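Long-range contacts in UPF0098 protein CT_736 (Chlamydia trachomatis, PDB 3N08), which is of unproven function but, as a homologue of phosphatidylethanolamine-binding proteins and Raf kinase inhibitor protein, may bind phosphate-bearing ligands such as phospholipid head groups: residues I64-Y69 with A82-V87; A41-L46 with V68-P73; M4-Q9 with F112-L117. All coordinates share one frame; numbering follows the deposited sequence.

Interaction 1: residues I64-Y69 with A82-V87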
loop_
_atom_site.group_PDB
_atom_site.type_symbol
_atom_site.label_atom_id
_atom_site.label_comp_id
_atom_site.label_asym_id
_atom_site.label_seq_id
_atom_site.Cartn_x
_atom_site.Cartn_y
_atom_site.Cartn_z
ATOM N N ILE B 64 -15.006 16.998 -2.290
ATOM C CA ILE B 64 -13.554 17.028 -2.101
ATOM C C ILE B 64 -13.239 17.761 -0.811
ATOM O O ILE B 64 -13.651 18.925 -0.616
ATOM C CB ILE B 64 -12.862 17.744 -3.282
ATOM C CG1 ILE B 64 -13.176 17.077 -4.619
ATOM C CG2 ILE B 64 -11.366 17.815 -3.023
ATOM C CD1 ILE B 64 -13.116 15.592 -4.647
ATOM N N HIS B 65 -12.564 17.061 0.081
ATOM C CA HIS B 65 -12.199 17.593 1.377
ATOM C C HIS B 65 -10.797 18.202 1.448
ATOM O O HIS B 65 -10.542 18.996 2.325
ATOM C CB HIS B 65 -12.376 16.513 2.467
ATOM C CG HIS B 65 -13.803 16.301 2.849
ATOM N ND1 HIS B 65 -14.345 16.816 4.005
ATOM C CD2 HIS B 65 -14.838 15.758 2.167
ATOM C CE1 HIS B 65 -15.637 16.545 4.054
ATOM N NE2 HIS B 65 -15.961 15.904 2.949
ATOM N N TRP B 66 -9.897 17.804 0.559
ATOM C CA TRP B 66 -8.525 18.307 0.607
ATOM C C TRP B 66 -7.838 18.022 -0.712
ATOM O O TRP B 66 -7.913 16.902 -1.219
ATOM C CB TRP B 66 -7.751 17.625 1.741
ATOM C CG TRP B 66 -6.571 18.385 2.297
ATOM C CD1 TRP B 66 -6.229 19.678 2.061
ATOM C CD2 TRP B 66 -5.611 17.870 3.230
ATOM N NE1 TRP B 66 -5.088 20.000 2.792
ATOM C CE2 TRP B 66 -4.701 18.908 3.515
ATOM C CE3 TRP B 66 -5.436 16.629 3.844
ATOM C CZ2 TRP B 66 -3.610 18.737 4.394
ATOM C CZ3 TRP B 66 -4.364 16.464 4.725
ATOM C CH2 TRP B 66 -3.469 17.511 4.987
ATOM N N ILE B 67 -7.108 19.016 -1.212
ATOM C CA ILE B 67 -6.199 18.859 -2.320
ATOM C C ILE B 67 -4.846 19.437 -1.929
ATOM O O ILE B 67 -4.750 20.606 -1.508
ATOM C CB ILE B 67 -6.724 19.618 -3.551
ATOM C CG1 ILE B 67 -8.001 18.949 -4.074
ATOM C CG2 ILE B 67 -5.650 19.697 -4.643
ATOM C CD1 ILE B 67 -8.588 19.618 -5.308
ATOM N N VAL B 68 -3.815 18.639 -2.168
ATOM C CA VAL B 68 -2.437 19.095 -1.993
ATOM C C VAL B 68 -1.634 18.597 -3.186
ATOM O O VAL B 68 -1.727 17.442 -3.552
ATOM C CB VAL B 68 -1.789 18.540 -0.712
ATOM C CG1 VAL B 68 -0.384 19.093 -0.538
ATOM C CG2 VAL B 68 -2.632 18.878 0.505
ATOM N N TYR B 69 -0.829 19.459 -3.798
ATOM C CA TYR B 69 0.025 18.992 -4.864
ATOM C C TYR B 69 1.399 19.644 -4.770
ATOM O O TYR B 69 1.603 20.597 -4.019
ATOM C CB TYR B 69 -0.627 19.194 -6.248
ATOM C CG TYR B 69 -0.651 20.613 -6.762
ATOM C CD1 TYR B 69 -1.696 21.472 -6.453
ATOM C CD2 TYR B 69 0.362 21.071 -7.593
ATOM C CE1 TYR B 69 -1.719 22.769 -6.948
ATOM C CE2 TYR B 69 0.346 22.347 -8.081
ATOM C CZ TYR B 69 -0.693 23.181 -7.765
ATOM O OH TYR B 69 -0.675 24.455 -8.279
ATOM N N ALA B 82 -0.350 19.787 10.413
ATOM C CA ALA B 82 0.961 20.363 10.162
ATOM C C ALA B 82 0.948 21.387 9.036
ATOM O O ALA B 82 0.057 21.446 8.192
ATOM C CB ALA B 82 1.982 19.267 9.872
ATOM N N GLN B 83 1.985 22.210 9.039
ATOM C CA GLN B 83 2.201 23.107 7.923
ATOM C C GLN B 83 2.479 22.284 6.691
ATOM O O GLN B 83 3.167 21.263 6.728
ATOM C CB GLN B 83 3.364 24.069 8.140
ATOM C CG GLN B 83 3.490 25.033 6.950
ATOM C CD GLN B 83 4.510 26.128 7.153
ATOM O OE1 GLN B 83 5.040 26.318 8.252
ATOM N NE2 GLN B 83 4.785 26.873 6.084
ATOM N N ILE B 84 1.892 22.714 5.588
ATOM C CA ILE B 84 2.009 21.999 4.337
ATOM C C ILE B 84 2.980 22.764 3.441
ATOM O O ILE B 84 2.691 23.878 2.999
ATOM C CB ILE B 84 0.618 21.878 3.646
ATOM C CG1 ILE B 84 -0.369 21.133 4.535
ATOM C CG2 ILE B 84 0.742 21.264 2.236
ATOM C CD1 ILE B 84 0.027 19.756 4.938
ATOM N N PHE B 85 4.158 22.179 3.187
ATOM C CA PHE B 85 5.169 22.811 2.342
ATOM C C PHE B 85 4.953 22.293 0.935
ATOM O O PHE B 85 5.719 21.458 0.420
ATOM C CB PHE B 85 6.578 22.544 2.907
ATOM C CG PHE B 85 6.767 23.104 4.287
ATOM C CD1 PHE B 85 7.108 24.439 4.466
ATOM C CD2 PHE B 85 6.597 22.308 5.406
ATOM C CE1 PHE B 85 7.252 24.970 5.750
ATOM C CE2 PHE B 85 6.749 22.838 6.696
ATOM C CZ PHE B 85 7.076 24.168 6.861
ATOM N N ALA B 86 3.859 22.771 0.344
ATOM C CA ALA B 86 3.366 22.333 -0.958
ATOM C C ALA B 86 2.201 23.257 -1.276
ATOM O O ALA B 86 1.929 24.197 -0.536
ATOM C CB ALA B 86 2.900 20.876 -0.894
ATOM N N VAL B 87 1.488 23.001 -2.361
ATOM C CA VAL B 87 0.392 23.859 -2.779
ATOM C C VAL B 87 -0.913 23.208 -2.366
ATOM O O VAL B 87 -1.126 22.027 -2.614
ATOM C CB VAL B 87 0.395 24.072 -4.303
ATOM C CG1 VAL B 87 -0.675 25.059 -4.696
ATOM C CG2 VAL B 87 1.781 24.525 -4.778
#
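Tyr69 and Val87 lie side by side and point the same way from neighbouring strands, with Val87 CB over one face of the phenol ring. Val87 CB stands 3.8 Å from the centroid of the Tyr69 ring and 19° off its normal, a CH-pi contact displaced toward the rim, and Val87 CG1 comes to 3.4 Å from Tyr69 CE1. The tyrosine CG sits between its own backbone N and carbonyl carbon (chi1 75°), a rotation that folds the ring back toward the valine. Beside the ring the backbones form one antiparallel hydrogen-bonded pair: Tyr69 N donates a hydrogen bond to Val87 O at 2.8 Å, and Val87 N returns a bond to Tyr69 O at 2.9 Å. Val87 O also receives the CA-H of Val68, Val68 CA lying 3.3 Å from it.

On the other face of the strand the meeting is purely apolar. Ile84 and Trp66 come from opposite directions, Ile84 CD1 meeting the edge of the indole near its plane, 3.8 Å from Trp66 CZ2. Val68 lies between the two regions: its CG2 covers a face of the indole, while Val68 CG1 meets Ile84 CG2 at 3.7 Å and also touches the methyl of Ala86. Before the strand pair begins, Phe85 centres an inverse gamma turn that redirects the chain.

The polar ends are held elsewhere, Trp66 NE1 by Gln88 and Tyr69 OH by the carbonyls of Ser122 and Glu124. Short strand 87-88 is the outermost strand of the mixed sheet within this chain, beside strand 63-71. Helix 129-136 covers the Tyr69 side through Leu132, whereas Trp66 rests on Leu46 and Val48 of strand 43-50, the next strand inward.

Interaction 2: residues A41-L46 with V68-P73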
loop_
_atom_site.group_PDB
_atom_site.type_symbol
_atom_site.label_atom_id
_atom_site.label_comp_id
_atom_site.label_asym_id
_atom_site.label_seq_id
_atom_site.Cartn_x
_atom_site.Cartn_y
_atom_site.Cartn_z
ATOM N N ALA B 41 9.961 9.677 -8.978
ATOM C CA ALA B 41 8.997 10.704 -8.638
ATOM C C ALA B 41 9.668 12.050 -8.380
ATOM O O ALA B 41 10.691 12.130 -7.689
ATOM C CB ALA B 41 8.185 10.275 -7.403
ATOM N N LYS B 42 9.104 13.097 -8.955
ATOM C CA LYS B 42 9.535 14.462 -8.632
ATOM C C LYS B 42 8.569 15.227 -7.729
ATOM O O LYS B 42 8.927 16.246 -7.161
ATOM C CB LYS B 42 9.777 15.274 -9.908
ATOM C CG LYS B 42 10.905 14.703 -10.747
ATOM C CD LYS B 42 11.286 15.608 -11.899
ATOM C CE LYS B 42 12.285 14.935 -12.829
ATOM N NZ LYS B 42 12.709 15.817 -13.937
ATOM N N SER B 43 7.349 14.709 -7.580
ATOM C CA SER B 43 6.382 15.333 -6.688
ATOM C C SER B 43 5.313 14.326 -6.321
ATOM O O SER B 43 5.162 13.295 -6.993
ATOM C CB SER B 43 5.739 16.558 -7.353
ATOM O OG SER B 43 4.900 16.205 -8.451
ATOM N N LEU B 44 4.575 14.672 -5.269
ATOM C CA LEU B 44 3.405 13.915 -4.829
ATOM C C LEU B 44 2.174 14.800 -4.804
ATOM O O LEU B 44 2.241 16.005 -4.584
ATOM C CB LEU B 44 3.624 13.346 -3.422
ATOM C CG LEU B 44 4.691 12.261 -3.240
ATOM C CD1 LEU B 44 4.986 12.000 -1.761
ATOM C CD2 LEU B 44 4.234 10.980 -3.935
ATOM N N VAL B 45 1.040 14.146 -5.003
ATOM C CA VAL B 45 -0.284 14.747 -4.950
ATOM C C VAL B 45 -1.161 13.966 -3.980
ATOM O O VAL B 45 -1.092 12.728 -3.940
ATOM C CB VAL B 45 -0.941 14.695 -6.337
ATOM C CG1 VAL B 45 -2.364 15.239 -6.301
ATOM C CG2 VAL B 45 -0.067 15.431 -7.353
ATOM N N LEU B 46 -1.982 14.684 -3.224
ATOM C CA LEU B 46 -2.978 14.088 -2.325
ATOM C C LEU B 46 -4.362 14.647 -2.625
ATOM O O LEU B 46 -4.525 15.858 -2.702
ATOM C CB LEU B 46 -2.569 14.382 -0.882
ATOM C CG LEU B 46 -3.567 13.917 0.184
ATOM C CD1 LEU B 46 -3.624 12.434 0.313
ATOM C CD2 LEU B 46 -3.286 14.539 1.540
ATOM N N VAL B 68 -3.815 18.639 -2.168
ATOM C CA VAL B 68 -2.437 19.095 -1.993
ATOM C C VAL B 68 -1.634 18.597 -3.186
ATOM O O VAL B 68 -1.727 17.442 -3.552
ATOM C CB VAL B 68 -1.789 18.540 -0.712
ATOM C CG1 VAL B 68 -0.384 19.093 -0.538
ATOM C CG2 VAL B 68 -2.632 18.878 0.505
ATOM N N TYR B 69 -0.829 19.459 -3.798
ATOM C CA TYR B 69 0.025 18.992 -4.864
ATOM C C TYR B 69 1.399 19.644 -4.770
ATOM O O TYR B 69 1.603 20.597 -4.019
ATOM C CB TYR B 69 -0.627 19.194 -6.248
ATOM C CG TYR B 69 -0.651 20.613 -6.762
ATOM C CD1 TYR B 69 -1.696 21.472 -6.453
ATOM C CD2 TYR B 69 0.362 21.071 -7.593
ATOM C CE1 TYR B 69 -1.719 22.769 -6.948
ATOM C CE2 TYR B 69 0.346 22.347 -8.081
ATOM C CZ TYR B 69 -0.693 23.181 -7.765
ATOM O OH TYR B 69 -0.675 24.455 -8.279
ATOM N N ASN B 70 2.340 19.112 -5.548
ATOM C CA ASN B 70 3.726 19.532 -5.492
ATOM C C ASN B 70 4.358 19.298 -4.129
ATOM O O ASN B 70 5.269 20.013 -3.735
ATOM C CB ASN B 70 3.903 20.969 -5.987
ATOM C CG ASN B 70 3.980 21.058 -7.501
ATOM O OD1 ASN B 70 3.968 20.043 -8.219
ATOM N ND2 ASN B 70 4.064 22.278 -7.997
ATOM N N LEU B 71 3.885 18.277 -3.435
ATOM C CA LEU B 71 4.591 17.805 -2.258
ATOM C C LEU B 71 5.930 17.216 -2.648
ATOM O O LEU B 71 6.058 16.601 -3.708
ATOM C CB LEU B 71 3.796 16.706 -1.597
ATOM C CG LEU B 71 2.672 17.135 -0.695
ATOM C CD1 LEU B 71 1.715 15.965 -0.529
ATOM C CD2 LEU B 71 3.203 17.623 0.667
ATOM N N SER B 72 6.925 17.384 -1.781
ATOM C CA SER B 72 8.197 16.694 -1.974
ATOM C C SER B 72 8.006 15.178 -1.990
ATOM O O SER B 72 7.302 14.637 -1.165
ATOM C CB SER B 72 9.162 17.041 -0.855
ATOM O OG SER B 72 10.298 16.221 -0.956
ATOM N N PRO B 73 8.682 14.491 -2.912
ATOM C CA PRO B 73 8.545 13.036 -2.948
ATOM C C PRO B 73 9.234 12.365 -1.777
ATOM O O PRO B 73 8.998 11.156 -1.596
ATOM C CB PRO B 73 9.201 12.654 -4.274
ATOM C CG PRO B 73 10.094 13.804 -4.605
ATOM C CD PRO B 73 9.423 15.013 -4.065
HETATM O O HOH W 1 2.462 17.680 -7.982
#
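Leu44 directs CG away from its carbonyl carbon (chi1 -67°), which carries CD1 to Ser72 O and Pro73 CA, while Val45 CG2, the branch opposite the carbonyl carbon and beside the backbone N, meets Tyr69 CB at 4.0 Å and CG1 lies by Val68 O. Strands 43-50 and 63-71 pair antiparallel here, with a G1 beta bulge where Asn70 and Leu71 both face Leu44.

Leu46 and Val68 form a regular hydrogen-bonded pair, with Leu46 N reaching Val68 O at 2.8 Å in a nearly straight bond. Asn70 then adopts positive phi (61°) and turns the chain, shifting the register by one residue. Beyond it, Leu44 N still reaches Leu71 O, but the donor is tilted 26° out of the carbonyl plane. Leu44 and Leu71 share a face of the sheet, their CB atoms 3.8 Å apart, and both pack on Phe34 of strand 32-35. On the opposite face, Val45 meets Leu132 and Met136 of helix 129-136. Just ahead of strand 43-50, the backbone of Ala41 and Lys42 is met by Pro73, whose CD lies 3.4 Å from Lys42 O.

Asn70 ND2 is bound by Leu121 O, and Ser43 OG by Val119 O. A water bridges Ser43 and Asn70 beside the bulge: it donates to Ser43 OG at 2.9 Å and to Asn70 OD1 at 2.8 Å, and accepts from Asn70 N at 2.8 Å.

Interaction 3: residues M4-Q9 with F112-L117; sequences MQLTSQ and FYAYAL
Leu6 and Met4 reach across from the N-terminal segment onto the face of segment 112-117 of strand 108-117 that carries Phe112, Ala114 and Ala116. One branch of the leucine does the touching: Leu6 CD2 lies 3.5 Å from Phe112 O, 3.8 Å from Phe112 CB and 4.1 Å from Ala114 CB, and the two larger side chains cross at about a right angle. The phenyl ring itself leads away, leaving its CB and carbonyl as the surface for the methyl. Met4 works farther along the strand. Its chain is extended through CG and SD, then bends at chi3 (68°), so that Met4 CE turns in over the peptide backbone, 3.7 Å from Ala114 O and 3.8 Å from Ala116 N, while Met4 SD rests 3.9 Å from Ala116 CB. Ala114 is therefore touched twice, by Leu6 CD2 and by Met4 CE at 4.2 Å from Ala114 CB.

The two strands belong to different sheets. The axes of their short segments come within 7.9 Å and run at 148° to each other, roughly antiparallel. Strand 5-7 is held in the three-stranded sheet by backbone bonds of Gln5 and Thr7 to Ser35 and Ser33, and Phe34 of that same neighbouring strand packs against both Leu6 and Ala114. Within its own sheet, strand 108-117 is flanked by strands 43-50 and 140-150, and Thr143 OG1 bonds to Ala114 O. Farther out, Gln5 packs on Thr143 of the second subunit.

No hydrogen bond crosses between the segments. The small alanine methyls let the longer side chains approach the strand backbone, and this face-to-face meeting of two sheets, as in a beta sandwich, rests on van der Waals contact, with methyls against alanine side chains and the strand backbone.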
loop_
_atom_site.group_PDB
_atom_site.type_symbol
_atom_site.label_atom_id
_atom_site.label_comp_id
_atom_site.label_asym_id
_atom_site.label_seq_id
_atom_site.Cartn_x
_atom_site.Cartn_y
_atom_site.Cartn_z
ATOM N N MET B 4 4.113 1.941 -3.688
ATOM C CA MET B 4 3.938 3.118 -2.855
ATOM C C MET B 4 2.784 2.894 -1.899
ATOM O O MET B 4 1.761 2.336 -2.278
ATOM C CB MET B 4 3.651 4.347 -3.724
ATOM C CG MET B 4 3.522 5.654 -2.933
ATOM S SD MET B 4 3.420 7.166 -3.954
ATOM C CE MET B 4 1.825 6.936 -4.723
ATOM N N GLN B 5 2.935 3.389 -0.674
ATOM C CA GLN B 5 1.950 3.272 0.378
ATOM C C GLN B 5 1.522 4.642 0.870
ATOM O O GLN B 5 2.333 5.594 0.933
ATOM C CB GLN B 5 2.555 2.554 1.557
ATOM C CG GLN B 5 3.065 1.188 1.249
ATOM C CD GLN B 5 3.474 0.490 2.522
ATOM O OE1 GLN B 5 2.675 0.373 3.453
ATOM N NE2 GLN B 5 4.726 0.094 2.615
ATOM N N LEU B 6 0.259 4.720 1.280
ATOM C CA LEU B 6 -0.276 5.864 1.992
ATOM C C LEU B 6 -0.995 5.305 3.197
ATOM O O LEU B 6 -1.964 4.540 3.060
ATOM C CB LEU B 6 -1.234 6.639 1.113
ATOM C CG LEU B 6 -1.874 7.823 1.822
ATOM C CD1 LEU B 6 -0.861 8.867 2.215
ATOM C CD2 LEU B 6 -2.985 8.424 0.988
ATOM N N THR B 7 -0.515 5.658 4.382
ATOM C CA THR B 7 -1.055 5.133 5.630
ATOM C C THR B 7 -1.221 6.263 6.630
ATOM O O THR B 7 -0.779 7.376 6.390
ATOM C CB THR B 7 -0.168 4.034 6.227
ATOM O OG1 THR B 7 1.149 4.553 6.456
ATOM C CG2 THR B 7 -0.100 2.841 5.288
ATOM N N SER B 8 -1.869 5.962 7.747
ATOM C CA SER B 8 -2.021 6.889 8.833
ATOM C C SER B 8 -1.832 6.169 10.149
ATOM O O SER B 8 -2.369 5.083 10.362
ATOM C CB SER B 8 -3.398 7.551 8.809
ATOM O OG SER B 8 -3.556 8.390 9.937
ATOM N N GLN B 9 -1.058 6.778 11.045
ATOM C CA GLN B 9 -0.923 6.258 12.399
ATOM C C GLN B 9 -2.245 6.321 13.157
ATOM O O GLN B 9 -2.421 5.614 14.152
ATOM C CB GLN B 9 0.148 7.027 13.177
ATOM C CG GLN B 9 1.538 6.946 12.556
ATOM C CD GLN B 9 2.434 8.136 12.908
ATOM O OE1 GLN B 9 1.956 9.224 13.252
ATOM N NE2 GLN B 9 3.744 7.930 12.814
ATOM N N PHE B 112 -8.534 8.741 0.610
ATOM C CA PHE B 112 -7.317 9.517 0.508
ATOM C C PHE B 112 -6.480 8.897 -0.603
ATOM O O PHE B 112 -6.104 7.730 -0.533
ATOM C CB PHE B 112 -6.519 9.413 1.799
ATOM C CG PHE B 112 -7.194 9.976 3.013
ATOM C CD1 PHE B 112 -8.303 9.350 3.588
ATOM C CD2 PHE B 112 -6.716 11.114 3.596
ATOM C CE1 PHE B 112 -8.899 9.890 4.719
ATOM C CE2 PHE B 112 -7.312 11.643 4.722
ATOM C CZ PHE B 112 -8.405 11.021 5.279
ATOM N N TYR B 113 -6.254 9.645 -1.666
ATOM C CA TYR B 113 -5.548 9.139 -2.832
ATOM C C TYR B 113 -4.221 9.857 -2.944
ATOM O O TYR B 113 -4.185 11.081 -2.945
ATOM C CB TYR B 113 -6.362 9.406 -4.101
ATOM C CG TYR B 113 -7.691 8.699 -4.130
ATOM C CD1 TYR B 113 -7.753 7.325 -4.228
ATOM C CD2 TYR B 113 -8.878 9.392 -4.040
ATOM C CE1 TYR B 113 -8.986 6.654 -4.264
ATOM C CE2 TYR B 113 -10.101 8.737 -4.093
ATOM C CZ TYR B 113 -10.133 7.377 -4.189
ATOM O OH TYR B 113 -11.372 6.741 -4.222
ATOM N N ALA B 114 -3.147 9.093 -3.090
ATOM C CA ALA B 114 -1.846 9.661 -3.356
ATOM C C ALA B 114 -1.415 9.310 -4.775
ATOM O O ALA B 114 -1.663 8.196 -5.273
ATOM C CB ALA B 114 -0.818 9.144 -2.366
ATOM N N TYR B 115 -0.747 10.249 -5.417
ATOM C CA TYR B 115 -0.218 10.072 -6.758
ATOM C C TYR B 115 1.233 10.526 -6.756
ATOM O O TYR B 115 1.517 11.629 -6.335
ATOM C CB TYR B 115 -1.012 10.915 -7.782
ATOM C CG TYR B 115 -2.514 10.742 -7.722
ATOM C CD1 TYR B 115 -3.264 11.454 -6.807
ATOM C CD2 TYR B 115 -3.186 9.894 -8.582
ATOM C CE1 TYR B 115 -4.640 11.323 -6.741
ATOM C CE2 TYR B 115 -4.583 9.765 -8.514
ATOM C CZ TYR B 115 -5.286 10.486 -7.590
ATOM O OH TYR B 115 -6.665 10.384 -7.504
ATOM N N ALA B 116 2.124 9.698 -7.295
ATOM C CA ALA B 116 3.502 10.098 -7.542
ATOM C C ALA B 116 3.604 10.505 -9.002
ATOM O O ALA B 116 3.186 9.759 -9.898
ATOM C CB ALA B 116 4.465 8.942 -7.259
ATOM N N LEU B 117 4.168 11.684 -9.237
ATOM C CA LEU B 117 4.357 12.212 -10.596
ATOM C C LEU B 117 5.834 12.285 -10.957
ATOM O O LEU B 117 6.681 12.494 -10.080
ATOM C CB LEU B 117 3.781 13.623 -10.714
ATOM C CG LEU B 117 2.387 13.913 -10.196
ATOM C CD1 LEU B 117 2.008 15.335 -10.595
ATOM C CD2 LEU B 117 1.389 12.932 -10.753
#

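Interactions 1 and 2 share Val68 and Tyr69 and place strand 63-71 between strands 87-88 and 43-50; strand 43-50 in turn pairs with strand 108-117, which carries one side of interaction 3. Interaction 2 is buried and the most extensive, combining a hydrogen-bonded ladder, a bulge and a bound water. Interaction 1, at the sheet edge, is only partly buried and has just two backbone bonds, supplemented by apolar and CH-pi contacts. Interaction 3 is also buried but joins different sheets; it has no hydrogen bond, and its Met4 and Leu6 side chains pack on methyls and backbone. Ala86 packs on Leu71, directly connecting interactions 1 and 2, whereas interactions 1 and 3 do not touch.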